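Local coordinates for GTP-binding nuclear protein GSP1 (Encephalitozoon cuniculi, PDB 4DJT) that binds GDP with magnesium and probably works as a Ran-family GTPase in protein import into the nucleus and RNA export, at residues V51-D56 / S183-E188; A118-C123 / K147-F152. All blocks are in the same frame, centred on the assembly; numbering follows the deposited sequence. Where two conformers were deposited one is given.

Interaction 1 (V51-D56 / S183-E188); sequences VTFLDD and SNVNLE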
ATOM      1  N   VAL A  51      -5.135 -10.352   2.408  1.00 14.90           N
ATOM      2  CA  VAL A  51      -5.588 -10.018   3.773  1.00 15.27           C
ATOM      3  C   VAL A  51      -7.135  -9.867   3.785  1.00 16.17           C
ATOM      4  O   VAL A  51      -7.712  -9.066   3.029  1.00 17.17           O
ATOM      5  CB  VAL A  51      -4.870  -8.786   4.358  1.00 15.50           C
ATOM      6  CG1 VAL A  51      -5.071  -7.532   3.486  1.00 14.81           C
ATOM      7  CG2 VAL A  51      -5.324  -8.536   5.788  1.00 15.84           C
ATOM      8  N   THR A  52      -7.760 -10.650   4.652  1.00 16.72           N
ATOM      9  CA  THR A  52      -9.199 -10.721   4.785  1.00 18.08           C
ATOM     10  C   THR A  52      -9.619 -10.092   6.116  1.00 18.00           C
ATOM     11  O   THR A  52      -9.041 -10.368   7.174  1.00 18.28           O
ATOM     12  CB  THR A  52      -9.691 -12.170   4.757  1.00 19.39           C
ATOM     13  OG1 THR A  52      -9.310 -12.763   3.507  1.00 20.42           O
ATOM     14  CG2 THR A  52     -11.249 -12.211   4.910  1.00 19.59           C
ATOM     15  N   PHE A  53     -10.634  -9.242   6.028  1.00 17.63           N
ATOM     16  CA  PHE A  53     -11.303  -8.685   7.179  1.00 18.20           C
ATOM     17  C   PHE A  53     -12.775  -9.084   7.114  1.00 19.76           C
ATOM     18  O   PHE A  53     -13.354  -9.197   6.040  1.00 19.76           O
ATOM     19  CB  PHE A  53     -11.235  -7.146   7.141  1.00 17.28           C
ATOM     20  CG  PHE A  53      -9.851  -6.585   7.153  1.00 16.71           C
ATOM     21  CD1 PHE A  53      -9.168  -6.380   5.971  1.00 16.44           C
ATOM     22  CD2 PHE A  53      -9.230  -6.272   8.327  1.00 17.19           C
ATOM     23  CE1 PHE A  53      -7.889  -5.869   5.967  1.00 16.15           C
ATOM     24  CE2 PHE A  53      -7.941  -5.717   8.331  1.00 17.17           C
ATOM     25  CZ  PHE A  53      -7.289  -5.509   7.144  1.00 15.97           C
ATOM     26  N   LEU A  54     -13.372  -9.262   8.271  1.00 21.51           N
ATOM     27  CA  LEU A  54     -14.834  -9.394   8.373  1.00 23.10           C
ATOM     28  C   LEU A  54     -15.385  -8.051   8.815  1.00 23.25           C
ATOM     29  O   LEU A  54     -14.848  -7.407   9.738  1.00 22.59           O
ATOM     30  CB  LEU A  54     -15.145 -10.483   9.397  1.00 25.67           C
ATOM     31  CG  LEU A  54     -16.554 -11.009   9.606  1.00 28.32           C
ATOM     32  CD1 LEU A  54     -17.182 -11.501   8.313  1.00 29.44           C
ATOM     33  CD2 LEU A  54     -16.464 -12.160  10.609  1.00 29.85           C
ATOM     34  N   ASP A  55     -16.418  -7.571   8.137  1.00 24.27           N
ATOM     35  CA  ASP A  55     -17.036  -6.336   8.555  1.00 25.42           C
ATOM     36  C   ASP A  55     -18.248  -6.536   9.490  1.00 26.21           C
ATOM     37  O   ASP A  55     -18.597  -7.672   9.872  1.00 24.46           O
ATOM     38  CB  ASP A  55     -17.342  -5.431   7.339  1.00 26.87           C
ATOM     39  CG  ASP A  55     -18.598  -5.828   6.591  1.00 29.51           C
ATOM     40  OD1 ASP A  55     -19.444  -6.542   7.174  1.00 30.89           O
ATOM     41  OD2 ASP A  55     -18.746  -5.380   5.421  1.00 29.86           O
ATOM     42  N   ASP A  56     -18.802  -5.410   9.917  1.00 26.09           N
ATOM     43  CA  ASP A  56     -19.838  -5.351  10.963  1.00 28.62           C
ATOM     44  C   ASP A  56     -21.186  -5.892  10.487  1.00 30.25           C
ATOM     45  O   ASP A  56     -22.134  -6.027  11.287  1.00 30.29           O
ATOM     46  CB  ASP A  56     -20.022  -3.898  11.428  1.00 27.68           C
ATOM     47  CG  ASP A  56     -20.444  -2.969  10.299  1.00 28.15           C
ATOM     48  OD1 ASP A  56     -19.596  -2.632   9.453  1.00 25.97           O
ATOM     49  OD2 ASP A  56     -21.612  -2.519  10.281  1.00 29.20           O
ATOM     50  N   SER A 183     -12.970  -8.121  12.833  1.00 26.03           N
ATOM     51  CA  SER A 183     -11.964  -9.181  13.011  1.00 26.28           C
ATOM     52  C   SER A 183     -10.605  -8.518  13.154  1.00 26.62           C
ATOM     53  O   SER A 183     -10.431  -7.383  12.744  1.00 27.24           O
ATOM     54  CB  SER A 183     -11.964 -10.126  11.822  1.00 26.51           C
ATOM     55  OG  SER A 183     -11.751  -9.432  10.588  1.00 25.52           O
ATOM     56  N   ASN A 184      -9.668  -9.214  13.785  1.00 28.79           N
ATOM     57  CA  ASN A 184      -8.295  -8.722  13.975  1.00 29.84           C
ATOM     58  C   ASN A 184      -7.356  -9.484  13.058  1.00 29.57           C
ATOM     59  O   ASN A 184      -7.460 -10.703  12.949  1.00 32.62           O
ATOM     60  CB  ASN A 184      -7.866  -8.914  15.432  1.00 32.78           C
ATOM     61  CG  ASN A 184      -8.769  -8.162  16.402  1.00 36.02           C
ATOM     62  OD1 ASN A 184      -8.730  -6.937  16.483  1.00 38.06           O
ATOM     63  ND2 ASN A 184      -9.613  -8.894  17.108  1.00 39.47           N
ATOM     64  N   VAL A 185      -6.431  -8.787  12.415  1.00 27.19           N
ATOM     65  CA  VAL A 185      -5.535  -9.462  11.474  1.00 26.32           C
ATOM     66  C   VAL A 185      -4.242  -9.898  12.140  1.00 24.93           C
ATOM     67  O   VAL A 185      -3.743  -9.214  13.060  1.00 25.72           O
ATOM     68  CB  VAL A 185      -5.228  -8.619  10.206  1.00 27.08           C
ATOM     69  CG1 VAL A 185      -6.497  -8.491   9.365  1.00 28.67           C
ATOM     70  CG2 VAL A 185      -4.622  -7.263  10.560  1.00 28.47           C
ATOM     71  N   ASN A 186      -3.696 -11.015  11.666  1.00 23.55           N
ATOM     72  CA  ASN A 186      -2.385 -11.534  12.146  1.00 23.36           C
ATOM     73  C   ASN A 186      -1.257 -10.667  11.597  1.00 22.10           C
ATOM     74  O   ASN A 186      -0.997 -10.669  10.374  1.00 20.87           O
ATOM     75  CB  ASN A 186      -2.174 -12.994  11.743  1.00 23.84           C
ATOM     76  CG  ASN A 186      -0.896 -13.586  12.324  1.00 24.75           C
ATOM     77  OD1 ASN A 186       0.093 -12.887  12.518  1.00 25.25           O
ATOM     78  ND2 ASN A 186      -0.914 -14.873  12.605  1.00 25.87           N
ATOM     79  N   LEU A 187      -0.615  -9.915  12.479  1.00 20.77           N
ATOM     80  CA  LEU A 187       0.358  -8.891  12.048  1.00 21.29           C
ATOM     81  C   LEU A 187       1.787  -9.326  12.251  1.00 19.98           C
ATOM     82  O   LEU A 187       2.713  -8.494  12.214  1.00 19.50           O
ATOM     83  CB  LEU A 187       0.102  -7.570  12.769  1.00 21.78           C
ATOM     84  CG  LEU A 187      -1.252  -6.917  12.499  1.00 22.82           C
ATOM     85  CD1 LEU A 187      -1.503  -5.805  13.522  1.00 23.65           C
ATOM     86  CD2 LEU A 187      -1.305  -6.397  11.069  1.00 22.47           C
ATOM     87  N   GLU A 188       1.994 -10.623  12.483  1.00 19.42           N
ATOM     88  CA  GLU A 188       3.335 -11.106  12.703  0.70 20.17           C
ATOM     89  C   GLU A 188       4.142 -11.017  11.399  1.00 18.46           C
ATOM     90  O   GLU A 188       3.650 -11.351  10.329  1.00 16.56           O
ATOM     91  CB  GLU A 188       3.334 -12.520  13.279  0.70 21.86           C
ATOM     92  CG  GLU A 188       2.813 -12.555  14.699  0.70 23.65           C
ATOM     93  CD  GLU A 188       2.591 -13.947  15.268  0.70 26.44           C
ATOM     94  OE1 GLU A 188       2.662 -14.971  14.536  0.70 28.54           O
ATOM     95  OE2 GLU A 188       2.337 -14.012  16.486  0.70 30.14           O
TER
HETATM   96  O   HOH W   1      -9.550 -10.452   9.890  1.00 27.93           O

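Interaction 2 (A118-C123 / K147-F152); sequences APIVVC and KNYEYF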
ATOM      1  N   ALA A 118      -9.804   5.551  -9.252  1.00 21.75           N
ATOM      2  CA  ALA A 118      -9.371   4.588  -8.222  1.00 20.29           C
ATOM      3  C   ALA A 118      -8.717   5.268  -7.032  1.00 19.37           C
ATOM      4  O   ALA A 118      -7.785   6.076  -7.192  1.00 19.97           O
ATOM      5  CB  ALA A 118      -8.433   3.554  -8.832  1.00 20.69           C
ATOM      6  N   PRO A 119      -9.165   4.929  -5.825  1.00 18.37           N
ATOM      7  CA  PRO A 119      -8.659   5.628  -4.664  1.00 18.00           C
ATOM      8  C   PRO A 119      -7.178   5.374  -4.430  1.00 17.18           C
ATOM      9  O   PRO A 119      -6.695   4.215  -4.566  1.00 16.62           O
ATOM     10  CB  PRO A 119      -9.462   5.037  -3.512  1.00 18.33           C
ATOM     11  CG  PRO A 119      -9.977   3.741  -4.017  1.00 18.85           C
ATOM     12  CD  PRO A 119     -10.258   4.001  -5.466  1.00 18.65           C
ATOM     13  N   ILE A 120      -6.477   6.439  -4.059  1.00 16.84           N
ATOM     14  CA  ILE A 120      -5.102   6.363  -3.633  1.00 15.96           C
ATOM     15  C   ILE A 120      -5.020   6.869  -2.187  1.00 15.86           C
ATOM     16  O   ILE A 120      -5.480   7.956  -1.899  1.00 15.31           O
ATOM     17  CB  ILE A 120      -4.187   7.224  -4.525  1.00 16.97           C
ATOM     18  CG1 ILE A 120      -4.312   6.842  -6.005  1.00 18.24           C
ATOM     19  CG2 ILE A 120      -2.749   7.104  -4.083  1.00 17.24           C
ATOM     20  CD1 ILE A 120      -3.388   7.640  -6.911  1.00 18.77           C
ATOM     21  N   VAL A 121      -4.480   6.054  -1.277  1.00 14.40           N
ATOM     22  CA  VAL A 121      -4.335   6.437   0.118  1.00 14.53           C
ATOM     23  C   VAL A 121      -2.881   6.729   0.300  1.00 15.01           C
ATOM     24  O   VAL A 121      -2.035   5.957  -0.168  1.00 13.73           O
ATOM     25  CB  VAL A 121      -4.769   5.299   1.055  1.00 14.78           C
ATOM     26  CG1 VAL A 121      -4.353   5.569   2.478  1.00 15.20           C
ATOM     27  CG2 VAL A 121      -6.294   5.084   0.956  1.00 15.04           C
ATOM     28  N   VAL A 122      -2.581   7.862   0.934  1.00 15.07           N
ATOM     29  CA  VAL A 122      -1.194   8.267   1.143  1.00 15.72           C
ATOM     30  C   VAL A 122      -0.820   7.999   2.581  1.00 16.04           C
ATOM     31  O   VAL A 122      -1.532   8.403   3.484  1.00 17.72           O
ATOM     32  CB  VAL A 122      -0.949   9.753   0.784  1.00 16.06           C
ATOM     33  CG1 VAL A 122       0.479  10.172   1.165  1.00 17.48           C
ATOM     34  CG2 VAL A 122      -1.177   9.968  -0.706  1.00 17.06           C
ATOM     35  N   CYS A 123       0.308   7.297   2.775  1.00 16.43           N
ATOM     36  CA  CYS A 123       0.841   6.997   4.101  1.00 16.83           C
ATOM     37  C   CYS A 123       2.218   7.596   4.328  1.00 17.35           C
ATOM     38  O   CYS A 123       3.159   7.298   3.618  1.00 16.73           O
ATOM     39  CB  CYS A 123       0.963   5.477   4.333  1.00 16.92           C
ATOM     40  SG  CYS A 123      -0.640   4.643   4.313  1.00 17.91           S
ATOM     41  N   LYS A 147      -3.719  18.513  -4.480  1.00 21.37           N
ATOM     42  CA  LYS A 147      -4.809  17.524  -4.597  1.00 21.91           C
ATOM     43  C   LYS A 147      -4.944  16.746  -3.300  1.00 21.08           C
ATOM     44  O   LYS A 147      -3.941  16.381  -2.681  1.00 21.24           O
ATOM     45  CB  LYS A 147      -4.576  16.527  -5.766  1.00 22.24           C
ATOM     46  N   ASN A 148      -6.177  16.504  -2.882  1.00 20.26           N
ATOM     47  CA  ASN A 148      -6.414  15.785  -1.653  1.00 20.86           C
ATOM     48  C   ASN A 148      -6.424  14.265  -1.892  1.00 19.43           C
ATOM     49  O   ASN A 148      -7.056  13.758  -2.855  1.00 19.19           O
ATOM     50  CB  ASN A 148      -7.754  16.170  -1.037  1.00 21.90           C
ATOM     51  CG  ASN A 148      -7.985  15.484   0.301  1.00 22.60           C
ATOM     52  OD1 ASN A 148      -7.446  15.892   1.320  1.00 28.61           O
ATOM     53  ND2 ASN A 148      -8.760  14.438   0.290  1.00 24.21           N
ATOM     54  N   TYR A 149      -5.740  13.576  -1.002  1.00 18.39           N
ATOM     55  CA  TYR A 149      -5.751  12.111  -0.880  1.00 18.42           C
ATOM     56  C   TYR A 149      -5.911  11.826   0.579  1.00 17.72           C
ATOM     57  O   TYR A 149      -5.405  12.578   1.421  1.00 16.74           O
ATOM     58  CB  TYR A 149      -4.447  11.495  -1.411  1.00 19.13           C
ATOM     59  CG  TYR A 149      -4.223  11.809  -2.879  1.00 21.02           C
ATOM     60  CD1 TYR A 149      -4.792  11.033  -3.869  1.00 22.03           C
ATOM     61  CD2 TYR A 149      -3.463  12.928  -3.276  1.00 22.36           C
ATOM     62  CE1 TYR A 149      -4.605  11.335  -5.215  1.00 23.41           C
ATOM     63  CE2 TYR A 149      -3.276  13.238  -4.619  1.00 23.18           C
ATOM     64  CZ  TYR A 149      -3.854  12.456  -5.583  1.00 23.30           C
ATOM     65  OH  TYR A 149      -3.680  12.759  -6.908  1.00 25.46           O
ATOM     66  N   GLU A 150      -6.676  10.791   0.910  1.00 16.73           N
ATOM     67  CA  GLU A 150      -6.822  10.385   2.285  1.00 16.78           C
ATOM     68  C   GLU A 150      -5.438  10.018   2.783  1.00 16.89           C
ATOM     69  O   GLU A 150      -4.662   9.423   2.055  1.00 17.20           O
ATOM     70  CB  GLU A 150      -7.779   9.201   2.411  1.00 17.74           C
ATOM     71  CG  GLU A 150      -8.300   9.011   3.832  1.00 18.64           C
ATOM     72  CD  GLU A 150      -9.445   9.950   4.197  1.00 18.84           C
ATOM     73  OE1 GLU A 150      -9.890  10.708   3.330  1.00 20.28           O
ATOM     74  OE2 GLU A 150      -9.944   9.892   5.360  1.00 21.54           O
ATOM     75  N   TYR A 151      -5.111  10.448   4.000  1.00 17.45           N
ATOM     76  CA  TYR A 151      -3.727  10.529   4.461  1.00 17.15           C
ATOM     77  C   TYR A 151      -3.641   9.964   5.854  1.00 17.10           C
ATOM     78  O   TYR A 151      -4.386  10.370   6.741  1.00 16.31           O
ATOM     79  CB  TYR A 151      -3.278  12.000   4.458  1.00 18.76           C
ATOM     80  CG  TYR A 151      -1.832  12.285   4.857  1.00 19.83           C
ATOM     81  CD1 TYR A 151      -0.821  12.351   3.889  1.00 20.97           C
ATOM     82  CD2 TYR A 151      -1.483  12.522   6.179  1.00 21.56           C
ATOM     83  CE1 TYR A 151       0.495  12.647   4.230  1.00 22.87           C
ATOM     84  CE2 TYR A 151      -0.153  12.835   6.525  1.00 22.12           C
ATOM     85  CZ  TYR A 151       0.809  12.891   5.555  1.00 22.25           C
ATOM     86  OH  TYR A 151       2.105  13.182   5.877  1.00 25.21           O
ATOM     87  N   PHE A 152      -2.701   9.046   6.056  1.00 17.01           N
ATOM     88  CA  PHE A 152      -2.454   8.496   7.385  1.00 18.69           C
ATOM     89  C   PHE A 152      -0.989   8.546   7.754  1.00 19.47           C
ATOM     90  O   PHE A 152      -0.127   8.327   6.913  1.00 18.92           O
ATOM     91  CB  PHE A 152      -2.918   7.037   7.465  1.00 19.13           C
ATOM     92  CG  PHE A 152      -4.373   6.852   7.128  1.00 18.87           C
ATOM     93  CD1 PHE A 152      -5.349   7.242   8.018  1.00 20.03           C
ATOM     94  CD2 PHE A 152      -4.759   6.394   5.884  1.00 19.15           C
ATOM     95  CE1 PHE A 152      -6.697   7.123   7.707  1.00 19.95           C
ATOM     96  CE2 PHE A 152      -6.093   6.248   5.573  1.00 18.88           C
ATOM     97  CZ  PHE A 152      -7.065   6.606   6.480  1.00 19.94           C
TER
HETATM   98  O   HOH W   2      -7.718   9.336  -1.433  1.00 17.78           O

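Interaction 1 (V51-D56 / S183-E188)
Ser183 carries OG between its backbone N and carbonyl carbon (chi1 56°), which directs the hydroxyl at the amide of Leu54. Val185 has CG1 beside its own N and anti to its carbonyl carbon (chi1 -68°), and this methyl reaches the ring of Phe53. The contact lies on a mixed sheet of the Ras-like GTPase fold. The C-terminal extension, a loop after helix 164-174, runs along the end of strand 46-54. Leu54 N donates to Ser183 OG over 2.8 Å, and the bond is almost straight at 178°. Val185 CG1 sits 3.3 Å from Phe53 CE2, a close approach oblique to the ring. The same methyl also touches Val51 CG2 at 3.8 Å, so this one methyl touches the side chains of both Val51 and Phe53. The Phe53 ring is stacked on Phe181, just ahead of the extension segment. The far edge of the strand segment pairs with strand 60-68, through Val51 with Phe63 and Phe53 with Ile61. Thr52 OG1 is hydrogen-bonded to Asp33 OD2. One water bridges the two segments. It donates to Thr52 O at 2.8 Å and lies 2.5 Å from Ser183 OG.

Interaction 2 (A118-C123 / K147-F152)
Val122 is set between two tyrosines of 147-152, with one methyl turned to each. Its CG1, anti to the backbone N (chi1 174°), lies 3.7 Å from Tyr151 CD1. Its CG2 meets Tyr149 CB, also at 3.7 Å. Both tyrosine rings lie oblique to these methyls. Tyr149 also brings the edge of its ring to the backbone of Ile120, with CD1 3.7 Å from Ile120 O. Val121 points to the other face of the sheet. There its CG1 approaches the edge of the Phe152 ring in the ring plane, 3.5 Å from Phe152 CD2. These side chains flank two parallel strands, 120-125 and 150-154, the latter being the outermost strand of the Ras-like sheet on this side. Strand 120-125 ends at Asn125, the first of the GTP-binding residues Asn125 to Asp128. Val122 pairs with Tyr151, and Cys123 with Phe152. Val122 N donates to Glu150 O (2.8 Å), and Phe152 N donates to Val122 O (2.9 Å). One step before this pairing, a water donates to Ile120 O and accepts from Glu150 N. The backbone bonds set the register, and apolar contacts add to it on both faces, Val121 with Phe152 on one and Val122 with Tyr151 on the other.

How the interactions relate
Interactions 1 and 2 reach the same sheet, but their centres are about 22 Å apart and their nearest atoms about 12 Å apart. Interaction 2 joins two neighbouring strands within the sheet and buries 411 Å². Interaction 1 joins a strand to an irregular extension and buries 234 Å². Both are partly buried, but interaction 2 includes more buried residues and lies closer to the chain centre. The polar chemistry differs too: regular backbone pairing in 118-123 / 147-152, against a serine hydroxyl on a strand amide in 51-56 / 183-188. Each has one bridging water. In interaction 2 the side chain of Cys123 is about 10 Å from the bound GDP, while interaction 1 is away from the annotated sites.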